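Local atomic coordinates of MlnE (Bacillus amyloliquefaciens subsp. plantarum, PDB entry 5D2E), a protein that serves as an N-terminal, NADP-binding B-type ketoreductase domain of a polyketide synthase from the macrolactin assembly line, probably reducing beta-keto groups of the growing chain. Residues Lys146-Ser151 and Lys384-Val389; Tyr153-Met158 and Asn189-Phe194; Tyr175-Glu178 and Val184-Ile187. All coordinates share one frame; numbering follows the deposited sequence.

Contact 1: Lys146-Ser151 and Lys384-Val389. With NAP (NADP nicotinamide-adenine-dinucleotide phosphate), chain B.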
loop_
_atom_site.group_PDB
_atom_site.type_symbol
_atom_site.label_atom_id
_atom_site.label_comp_id
_atom_site.label_asym_id
_atom_site.label_seq_id
_atom_site.Cartn_x
_atom_site.Cartn_y
_atom_site.Cartn_z
ATOM N N LYS A 146 -14.102 -6.592 6.845
ATOM C CA LYS A 146 -13.639 -7.368 8.020
ATOM C C LYS A 146 -12.141 -7.359 8.131
ATOM O O LYS A 146 -11.616 -7.191 9.259
ATOM C CB LYS A 146 -14.136 -8.797 7.993
ATOM C CG LYS A 146 -15.646 -8.817 8.077
ATOM C CD LYS A 146 -16.261 -10.201 8.269
ATOM C CE LYS A 146 -17.766 -9.995 8.558
ATOM N NZ LYS A 146 -18.654 -11.069 8.030
ATOM N N GLN A 147 -11.443 -7.507 6.984
ATOM C CA GLN A 147 -9.969 -7.509 7.035
ATOM C C GLN A 147 -9.440 -6.135 7.522
ATOM O O GLN A 147 -8.545 -6.059 8.350
ATOM C CB GLN A 147 -9.343 -7.895 5.726
ATOM C CG GLN A 147 -9.579 -9.379 5.313
ATOM C CD GLN A 147 -8.545 -9.827 4.323
ATOM O OE1 GLN A 147 -8.125 -9.035 3.448
ATOM N NE2 GLN A 147 -8.040 -11.016 4.511
ATOM N N LEU A 148 -10.059 -5.058 7.041
ATOM C CA LEU A 148 -9.625 -3.709 7.443
ATOM C C LEU A 148 -9.891 -3.508 8.925
ATOM O O LEU A 148 -9.030 -2.965 9.667
ATOM C CB LEU A 148 -10.326 -2.667 6.603
ATOM C CG LEU A 148 -9.878 -2.599 5.134
ATOM C CD1 LEU A 148 -10.953 -1.885 4.315
ATOM C CD2 LEU A 148 -8.552 -1.856 5.053
ATOM N N ASN A 149 -11.025 -3.996 9.410
ATOM C CA ASN A 149 -11.250 -3.898 10.882
ATOM C C ASN A 149 -10.268 -4.667 11.748
ATOM O O ASN A 149 -9.904 -4.200 12.819
ATOM C CB ASN A 149 -12.680 -4.256 11.232
ATOM C CG ASN A 149 -13.607 -3.162 10.847
ATOM O OD1 ASN A 149 -13.194 -2.012 10.665
ATOM N ND2 ASN A 149 -14.857 -3.497 10.663
ATOM N N LYS A 150 -9.812 -5.816 11.256
ATOM C CA LYS A 150 -8.830 -6.616 11.952
ATOM C C LYS A 150 -7.442 -6.058 11.886
ATOM O O LYS A 150 -6.586 -6.490 12.645
ATOM C CB LYS A 150 -8.844 -8.028 11.388
ATOM C CG LYS A 150 -10.111 -8.870 11.764
ATOM C CD LYS A 150 -10.085 -10.166 10.931
ATOM C CE LYS A 150 -10.852 -11.381 11.413
ATOM N NZ LYS A 150 -12.284 -11.075 11.548
ATOM N N SER A 151 -7.184 -5.083 11.015
ATOM C CA SER A 151 -5.823 -4.698 10.751
ATOM C C SER A 151 -5.702 -3.173 10.900
ATOM O O SER A 151 -5.502 -2.672 11.995
ATOM C CB SER A 151 -5.341 -5.193 9.379
ATOM O OG SER A 151 -6.207 -4.805 8.284
ATOM N N LYS A 384 -8.314 3.818 -3.520
ATOM C CA LYS A 384 -7.115 3.017 -3.738
ATOM C C LYS A 384 -7.256 1.588 -3.156
ATOM O O LYS A 384 -6.601 0.672 -3.589
ATOM C CB LYS A 384 -5.915 3.744 -3.132
ATOM C CG LYS A 384 -5.432 4.912 -3.979
ATOM C CD LYS A 384 -4.438 5.744 -3.305
ATOM C CE LYS A 384 -3.996 6.935 -4.165
ATOM N NZ LYS A 384 -3.229 6.513 -5.344
ATOM N N VAL A 385 -8.073 1.413 -2.127
ATOM C CA VAL A 385 -8.349 0.057 -1.603
ATOM C C VAL A 385 -9.562 -0.507 -2.311
ATOM O O VAL A 385 -9.411 -1.338 -3.198
ATOM C CB VAL A 385 -8.422 0.026 -0.094
ATOM C CG1 VAL A 385 -8.801 -1.394 0.396
ATOM C CG2 VAL A 385 -7.104 0.489 0.472
ATOM N N PHE A 386 -10.745 0.020 -2.028
ATOM C CA PHE A 386 -11.974 -0.497 -2.645
ATOM C C PHE A 386 -12.048 -0.221 -4.126
ATOM O O PHE A 386 -12.406 -1.103 -4.929
ATOM C CB PHE A 386 -13.191 0.094 -1.948
ATOM C CG PHE A 386 -13.355 -0.386 -0.558
ATOM C CD1 PHE A 386 -13.964 -1.609 -0.325
ATOM C CD2 PHE A 386 -12.900 0.347 0.509
ATOM C CE1 PHE A 386 -14.146 -2.060 0.942
ATOM C CE2 PHE A 386 -13.098 -0.102 1.808
ATOM C CZ PHE A 386 -13.701 -1.331 2.010
ATOM N N GLY A 387 -11.674 0.990 -4.523
ATOM C CA GLY A 387 -11.766 1.378 -5.937
ATOM C C GLY A 387 -10.961 0.485 -6.854
ATOM O O GLY A 387 -11.448 0.024 -7.872
ATOM N N THR A 388 -9.723 0.244 -6.462
ATOM C CA THR A 388 -8.852 -0.642 -7.210
ATOM C C THR A 388 -9.502 -2.009 -7.403
ATOM O O THR A 388 -9.478 -2.571 -8.507
ATOM C CB THR A 388 -7.533 -0.787 -6.470
ATOM O OG1 THR A 388 -6.960 0.496 -6.242
ATOM C CG2 THR A 388 -6.551 -1.613 -7.263
ATOM N N VAL A 389 -10.070 -2.539 -6.313
ATOM C CA VAL A 389 -10.652 -3.892 -6.347
ATOM C C VAL A 389 -11.864 -3.901 -7.241
ATOM O O VAL A 389 -12.060 -4.840 -8.019
ATOM C CB VAL A 389 -10.933 -4.442 -4.918
ATOM C CG1 VAL A 389 -11.644 -5.792 -4.937
ATOM C CG2 VAL A 389 -9.581 -4.588 -4.146
HETATM P PA NAP B . -5.335 15.019 -8.206
HETATM O O1A NAP B . -5.105 16.129 -9.266
HETATM O O2A NAP B . -6.163 15.238 -6.952
HETATM O O5B NAP B . -6.096 13.882 -9.051
HETATM C C5B NAP B . -6.687 12.787 -8.363
HETATM C C4B NAP B . -8.074 12.702 -8.949
HETATM O O4B NAP B . -8.753 11.602 -8.305
HETATM C C3B NAP B . -8.967 13.949 -8.700
HETATM O O3B NAP B . -9.238 14.627 -9.930
HETATM C C2B NAP B . -10.276 13.372 -8.135
HETATM O O2B NAP B . -11.394 13.969 -8.730
HETATM C C1B NAP B . -10.134 11.861 -8.434
HETATM N N9A NAP B . -10.812 10.991 -7.483
HETATM C C8A NAP B . -10.657 10.949 -6.103
HETATM N N7A NAP B . -11.516 10.031 -5.537
HETATM C C5A NAP B . -12.161 9.432 -6.558
HETATM C C6A NAP B . -13.176 8.410 -6.681
HETATM N N6A NAP B . -13.610 7.802 -5.529
HETATM N N1A NAP B . -13.683 8.120 -7.962
HETATM C C2A NAP B . -13.204 8.754 -9.048
HETATM N N3A NAP B . -12.251 9.725 -9.002
HETATM C C4A NAP B . -11.720 10.095 -7.832
HETATM O O3 NAP B . -3.913 14.368 -7.742
HETATM P PN NAP B . -2.636 14.044 -8.690
HETATM O O1N NAP B . -1.444 14.869 -8.239
HETATM O O2N NAP B . -3.181 13.947 -10.091
HETATM O O5D NAP B . -2.212 12.524 -8.335
HETATM C C5D NAP B . -2.954 11.485 -9.035
HETATM C C4D NAP B . -2.598 10.082 -8.524
HETATM O O4D NAP B . -1.195 9.861 -8.494
HETATM C C3D NAP B . -3.090 9.929 -7.079
HETATM O O3D NAP B . -3.695 8.657 -6.935
HETATM C C2D NAP B . -1.846 10.087 -6.222
HETATM O O2D NAP B . -1.959 9.398 -4.945
HETATM C C1D NAP B . -0.700 9.591 -7.149
HETATM N N1N NAP B . 0.571 10.272 -6.794
HETATM C C2N NAP B . 0.792 11.598 -7.124
HETATM C C3N NAP B . 1.969 12.300 -6.806
HETATM C C7N NAP B . 2.192 13.785 -7.207
HETATM O O7N NAP B . 3.211 14.384 -6.852
HETATM N N7N NAP B . 1.327 14.475 -7.963
HETATM C C4N NAP B . 2.949 11.604 -6.083
HETATM C C5N NAP B . 2.707 10.275 -5.711
HETATM C C6N NAP B . 1.524 9.614 -6.093
HETATM P P2B NAP B . -12.880 14.049 -8.032
HETATM O O1X NAP B . -12.764 14.782 -6.703
HETATM O O2X NAP B . -13.774 14.770 -9.091
HETATM O O3X NAP B . -13.296 12.621 -7.813
#

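Contact 2: Tyr153-Met158 and Asn189-Phe194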
loop_
_atom_site.group_PDB
_atom_site.type_symbol
_atom_site.label_atom_id
_atom_site.label_comp_id
_atom_site.label_asym_id
_atom_site.label_seq_id
_atom_site.Cartn_x
_atom_site.Cartn_y
_atom_site.Cartn_z
ATOM N N TYR A 153 -7.877 -0.585 10.980
ATOM C CA TYR A 153 -8.674 0.142 11.924
ATOM C C TYR A 153 -8.392 -0.226 13.396
ATOM O O TYR A 153 -8.334 0.650 14.250
ATOM C CB TYR A 153 -10.152 0.106 11.591
ATOM C CG TYR A 153 -10.501 0.895 10.320
ATOM C CD1 TYR A 153 -10.354 2.264 10.270
ATOM C CD2 TYR A 153 -10.989 0.271 9.200
ATOM C CE1 TYR A 153 -10.662 2.993 9.096
ATOM C CE2 TYR A 153 -11.291 0.980 8.027
ATOM C CZ TYR A 153 -11.148 2.327 7.987
ATOM O OH TYR A 153 -11.451 2.972 6.827
ATOM N N SER A 154 -8.164 -1.494 13.664
ATOM C CA SER A 154 -7.869 -1.923 15.010
ATOM C C SER A 154 -6.557 -1.255 15.438
ATOM O O SER A 154 -6.402 -0.753 16.553
ATOM C CB SER A 154 -7.672 -3.464 15.048
ATOM O OG SER A 154 -7.139 -3.764 16.364
ATOM N N LEU A 155 -5.591 -1.238 14.550
ATOM C CA LEU A 155 -4.303 -0.602 14.863
ATOM C C LEU A 155 -4.425 0.898 15.042
ATOM O O LEU A 155 -3.757 1.453 15.891
ATOM C CB LEU A 155 -3.246 -0.933 13.793
ATOM C CG LEU A 155 -2.608 -2.343 13.828
ATOM C CD1 LEU A 155 -1.863 -2.545 12.540
ATOM C CD2 LEU A 155 -1.722 -2.631 15.058
ATOM N N PHE A 156 -5.239 1.532 14.218
ATOM C CA PHE A 156 -5.474 2.956 14.383
ATOM C C PHE A 156 -6.088 3.226 15.764
ATOM O O PHE A 156 -5.561 4.090 16.488
ATOM C CB PHE A 156 -6.383 3.446 13.304
ATOM C CG PHE A 156 -7.073 4.716 13.637
ATOM C CD1 PHE A 156 -6.357 5.898 13.702
ATOM C CD2 PHE A 156 -8.414 4.718 13.871
ATOM C CE1 PHE A 156 -6.994 7.081 14.029
ATOM C CE2 PHE A 156 -9.045 5.884 14.196
ATOM C CZ PHE A 156 -8.340 7.068 14.249
ATOM N N GLN A 157 -7.139 2.474 16.137
ATOM C CA GLN A 157 -7.742 2.646 17.456
ATOM C C GLN A 157 -6.690 2.423 18.573
ATOM O O GLN A 157 -6.622 3.183 19.576
ATOM C CB GLN A 157 -8.968 1.788 17.688
ATOM C CG GLN A 157 -10.154 1.964 16.732
ATOM C CD GLN A 157 -10.784 3.351 16.716
ATOM O OE1 GLN A 157 -11.654 3.695 15.866
ATOM N NE2 GLN A 157 -10.414 4.132 17.697
ATOM N N MET A 158 -5.867 1.388 18.407
ATOM C CA MET A 158 -4.918 1.020 19.418
ATOM C C MET A 158 -3.870 2.101 19.584
ATOM O O MET A 158 -3.615 2.546 20.686
ATOM C CB MET A 158 -4.263 -0.308 19.063
ATOM C CG MET A 158 -3.210 -0.733 20.085
ATOM S SD MET A 158 -2.101 -2.030 19.453
ATOM C CE MET A 158 -1.005 -0.984 18.463
ATOM N N ASN A 189 -0.856 -7.168 4.132
ATOM C CA ASN A 189 0.532 -6.853 3.761
ATOM C C ASN A 189 0.779 -5.293 3.749
ATOM O O ASN A 189 1.827 -4.804 4.141
ATOM C CB ASN A 189 0.779 -7.454 2.356
ATOM C CG ASN A 189 2.101 -7.036 1.772
ATOM O OD1 ASN A 189 2.132 -6.230 0.837
ATOM N ND2 ASN A 189 3.162 -7.518 2.328
ATOM N N ALA A 190 -0.264 -4.551 3.433
ATOM C CA ALA A 190 -0.170 -3.061 3.359
ATOM C C ALA A 190 0.018 -2.386 4.720
ATOM O O ALA A 190 0.495 -1.252 4.812
ATOM C CB ALA A 190 -1.340 -2.476 2.601
ATOM N N VAL A 191 -0.298 -3.085 5.801
ATOM C CA VAL A 191 -0.089 -2.541 7.125
ATOM C C VAL A 191 1.307 -2.091 7.416
ATOM O O VAL A 191 1.458 -1.138 8.137
ATOM C CB VAL A 191 -0.564 -3.550 8.186
ATOM C CG1 VAL A 191 -0.204 -3.133 9.585
ATOM C CG2 VAL A 191 -2.066 -3.794 8.045
ATOM N N GLU A 192 2.303 -2.723 6.818
ATOM C CA GLU A 192 3.657 -2.338 6.985
ATOM C C GLU A 192 3.856 -0.827 6.686
ATOM O O GLU A 192 4.571 -0.162 7.413
ATOM C CB GLU A 192 4.550 -3.136 6.051
ATOM C CG GLU A 192 6.019 -2.744 6.134
ATOM C CD GLU A 192 6.808 -3.078 4.854
ATOM O OE1 GLU A 192 6.195 -3.473 3.824
ATOM O OE2 GLU A 192 8.053 -2.939 4.890
ATOM N N SER A 193 3.219 -0.337 5.615
ATOM C CA SER A 193 3.320 1.084 5.184
ATOM C C SER A 193 2.718 1.985 6.260
ATOM O O SER A 193 3.287 2.969 6.596
ATOM C CB SER A 193 2.532 1.276 3.914
ATOM O OG SER A 193 3.001 0.463 2.877
ATOM N N PHE A 194 1.606 1.566 6.883
ATOM C CA PHE A 194 1.010 2.283 8.024
ATOM C C PHE A 194 1.984 2.298 9.209
ATOM O O PHE A 194 2.228 3.347 9.808
ATOM C CB PHE A 194 -0.325 1.584 8.376
ATOM C CG PHE A 194 -1.059 2.169 9.508
ATOM C CD1 PHE A 194 -1.918 3.250 9.297
ATOM C CD2 PHE A 194 -0.932 1.632 10.773
ATOM C CE1 PHE A 194 -2.583 3.829 10.352
ATOM C CE2 PHE A 194 -1.604 2.189 11.839
ATOM C CZ PHE A 194 -2.426 3.297 11.612
#

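Contact 3: Tyr175-Glu178 and Val184-Ile187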
loop_
_atom_site.group_PDB
_atom_site.type_symbol
_atom_site.label_atom_id
_atom_site.label_comp_id
_atom_site.label_asym_id
_atom_site.label_seq_id
_atom_site.Cartn_x
_atom_site.Cartn_y
_atom_site.Cartn_z
ATOM N N TYR A 175 3.138 -6.751 14.730
ATOM C CA TYR A 175 1.934 -7.018 14.021
ATOM C C TYR A 175 2.141 -8.283 13.201
ATOM O O TYR A 175 3.075 -8.363 12.443
ATOM C CB TYR A 175 1.606 -5.834 13.133
ATOM C CG TYR A 175 0.654 -6.131 12.030
ATOM C CD1 TYR A 175 -0.705 -6.310 12.251
ATOM C CD2 TYR A 175 1.131 -6.289 10.722
ATOM C CE1 TYR A 175 -1.551 -6.658 11.190
ATOM C CE2 TYR A 175 0.281 -6.625 9.677
ATOM C CZ TYR A 175 -1.038 -6.800 9.909
ATOM O OH TYR A 175 -1.813 -7.082 8.780
ATOM N N LEU A 176 1.228 -9.259 13.364
ATOM C CA LEU A 176 1.238 -10.547 12.695
ATOM C C LEU A 176 -0.006 -10.769 11.882
ATOM O O LEU A 176 -1.084 -10.402 12.282
ATOM C CB LEU A 176 1.309 -11.709 13.705
ATOM C CG LEU A 176 2.312 -11.562 14.838
ATOM C CD1 LEU A 176 2.230 -12.650 15.905
ATOM C CD2 LEU A 176 3.678 -11.524 14.230
ATOM N N TYR A 177 0.178 -11.392 10.722
ATOM C CA TYR A 177 -0.913 -11.850 9.917
ATOM C C TYR A 177 -0.555 -13.185 9.262
ATOM O O TYR A 177 0.612 -13.470 9.029
ATOM C CB TYR A 177 -1.313 -10.878 8.824
ATOM C CG TYR A 177 -0.334 -10.603 7.738
ATOM C CD1 TYR A 177 0.687 -9.671 7.923
ATOM C CD2 TYR A 177 -0.414 -11.275 6.497
ATOM C CE1 TYR A 177 1.580 -9.377 6.909
ATOM C CE2 TYR A 177 0.473 -10.975 5.476
ATOM C CZ TYR A 177 1.475 -10.042 5.700
ATOM O OH TYR A 177 2.375 -9.754 4.720
ATOM N N GLU A 178 -1.596 -13.938 8.930
ATOM C CA GLU A 178 -1.446 -15.230 8.321
ATOM C C GLU A 178 -1.633 -15.133 6.822
ATOM O O GLU A 178 -2.430 -14.344 6.308
ATOM C CB GLU A 178 -2.469 -16.216 8.816
ATOM C CG GLU A 178 -2.346 -16.563 10.285
ATOM C CD GLU A 178 -3.422 -17.557 10.702
ATOM O OE1 GLU A 178 -4.367 -17.842 9.923
ATOM O OE2 GLU A 178 -3.264 -18.085 11.769
ATOM N N VAL A 184 -2.772 -14.667 -1.375
ATOM C CA VAL A 184 -2.292 -13.301 -1.241
ATOM C C VAL A 184 -3.104 -12.556 -0.182
ATOM O O VAL A 184 -4.280 -12.802 -0.003
ATOM C CB VAL A 184 -2.395 -12.551 -2.593
ATOM C CG1 VAL A 184 -1.503 -13.243 -3.602
ATOM C CG2 VAL A 184 -3.839 -12.475 -3.077
ATOM N N GLN A 185 -2.460 -11.601 0.470
ATOM C CA GLN A 185 -3.083 -10.756 1.502
ATOM C C GLN A 185 -2.735 -9.256 1.268
ATOM O O GLN A 185 -1.899 -8.679 1.985
ATOM C CB GLN A 185 -2.613 -11.195 2.861
ATOM C CG GLN A 185 -3.133 -12.559 3.313
ATOM C CD GLN A 185 -4.589 -12.570 3.761
ATOM O OE1 GLN A 185 -5.409 -11.798 3.299
ATOM N NE2 GLN A 185 -4.910 -13.519 4.634
ATOM N N PRO A 186 -3.350 -8.652 0.256
ATOM C CA PRO A 186 -3.034 -7.254 -0.102
ATOM C C PRO A 186 -3.332 -6.274 0.983
ATOM O O PRO A 186 -2.557 -5.372 1.182
ATOM C CB PRO A 186 -3.887 -6.963 -1.335
ATOM C CG PRO A 186 -4.514 -8.235 -1.737
ATOM C CD PRO A 186 -4.303 -9.281 -0.682
ATOM N N ILE A 187 -4.404 -6.503 1.720
ATOM C CA ILE A 187 -4.764 -5.636 2.843
ATOM C C ILE A 187 -3.805 -5.843 4.012
ATOM O O ILE A 187 -3.107 -4.892 4.475
ATOM C CB ILE A 187 -6.223 -5.820 3.239
ATOM C CG1 ILE A 187 -7.103 -5.275 2.158
ATOM C CG2 ILE A 187 -6.559 -5.144 4.548
ATOM C CD1 ILE A 187 -8.594 -5.472 2.361
#

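Contact 1: Lys146-Ser151 and Lys384-Val389
The phenyl ring of F386 is reached obliquely at its far end by a methyl of L148: L148 CD1 lies 3.6 Å from F386 CZ, with CE2 of the same ring almost as near. The two side chains come from opposite directions, and the ring has M144 as a further neighbour. In L148, CG sits beside the backbone N (chi1 -71°), and CD1 continues from it to F386. V385 adds a looser touch, its CG1 4.5 Å from L148 CD1.

K384, one residue before V385, reaches the cofactor with an extended chain that bends at chi4. K384 NZ donates a bond of 2.7 Å to NADP O3D and a weak one to O2D, so one ammonium group grips both hydroxyls of the nicotinamide ribose; N425 OD1 takes a further bond. Behind it, T388 OG1 gives its proton to K384 O at 2.7 Å, from 50° above the carbonyl plane.

The contact joins helix 141-164, in the beta-ketoacyl synthase-like region, to the start of helix 386-394 in the KR domain. Chemically its neighbours differ: the bonds to NADP are polar and directional, whereas this junction is small and apolar (97 Å² buried, both sides summed), made by van der Waals packing of the L148 methyl on F386 and V385.

Contact 2: Tyr153-Met158 and Asn189-Phe194
L155 CD1 presses on V191 CG1 at 3.4 Å, tighter than usual for two methyls, with the side chains meeting at a slant. One turn on, F194 brings the far end of its ring to the other helix: F194 CE2 stands 4.0 Å from L155 CB, and F194 CZ is 4.1 Å from F156 CA, close to backbone level. Both approaches are oblique to the ring. F194 gets there because CG is anti to its backbone N (chi1 180°), which carries the ring toward L155 and F156; V191 aims CG1 by the same rule (chi1 172°).

The axes of the two short segments pass 11.5 Å apart, so the side chains bridge the distance; the segments run in the same general direction, inclined by 27°. The segment 189-194 is also kinked: S193 N bonds to A190 O, three residues back.

Around this core, F194 is also flanked by L152, F159 and I369, and V191 by F423 of helix 419-437. Other residues of the two helices are held separately: S154 OG bonds to Y111 and H130, E192 forms a salt bridge with R253, and Y153 makes a cation-pi contact with K374. A helix before and a helix after strand 171-180, packed on each other, are consistent with the Rossmann-type alpha/beta fold of this family.

Contact 3: Tyr175-Glu178 and Val184-Ile187
Q185, at the N-cap position of helix 186-201, packs on Y177 and bonds to E178, tying together the strand and helix of a beta-alpha-beta unit that runs on into strand 205-214. Along strand 171-180, Y175 comes first: its CB is directed toward 184-187, and its hydroxyl bonds to Y188 O in the first turn of the helix. L176 faces the other way, onto I129 and F131 of the neighbouring strand.

At Y177 the CB is again directed toward 184-187. Y177 CG stands between the backbone N and the carbonyl carbon (chi1 65°), which brings Y177 CE2 to 4.1 Å from Q185 CB. The side chains of Y177 and Q185 pass in opposite directions, with ring and amide planes 85° apart. The phenol oxygen has weak bonds to N189 and E211.

E178 contributes its backbone carbonyl. The Q185 chain folds back at chi2, and its amide is buried: NE2 also bonds to G135 O, while OE1 receives Q147 NE2, so with E178 three partners fix its rotation. Q185 NE2 donates to E178 O at 3.1 Å, the N-H...O angle a bent 146° and the donor tilted somewhat from the carbonyl plane.

How the contacts relate
The three contacts lie 11 to 12 Å from the centre of the chain, their own centres 11 to 12 Å apart. Along the sequence they are nested: contact 3 lies within the loop closed by contact 2, and contact 2 within that closed by contact 1. Contacts 1 and 2 use neighbouring stretches of helix 141-164, L148 O probably accepting Y153 N at 3.0 Å between them; helix 186-201 serves contacts 2 and 3. Contacts 2 and 3 lie within the beta-ketoacyl synthase-like range 58-232 and also border helix 419-437; contact 1 itself joins that part to the cofactor-binding KR domain. Q147 and S151 of contact 1 pack on I187 of contact 3, and S151 also on V191 of contact 2.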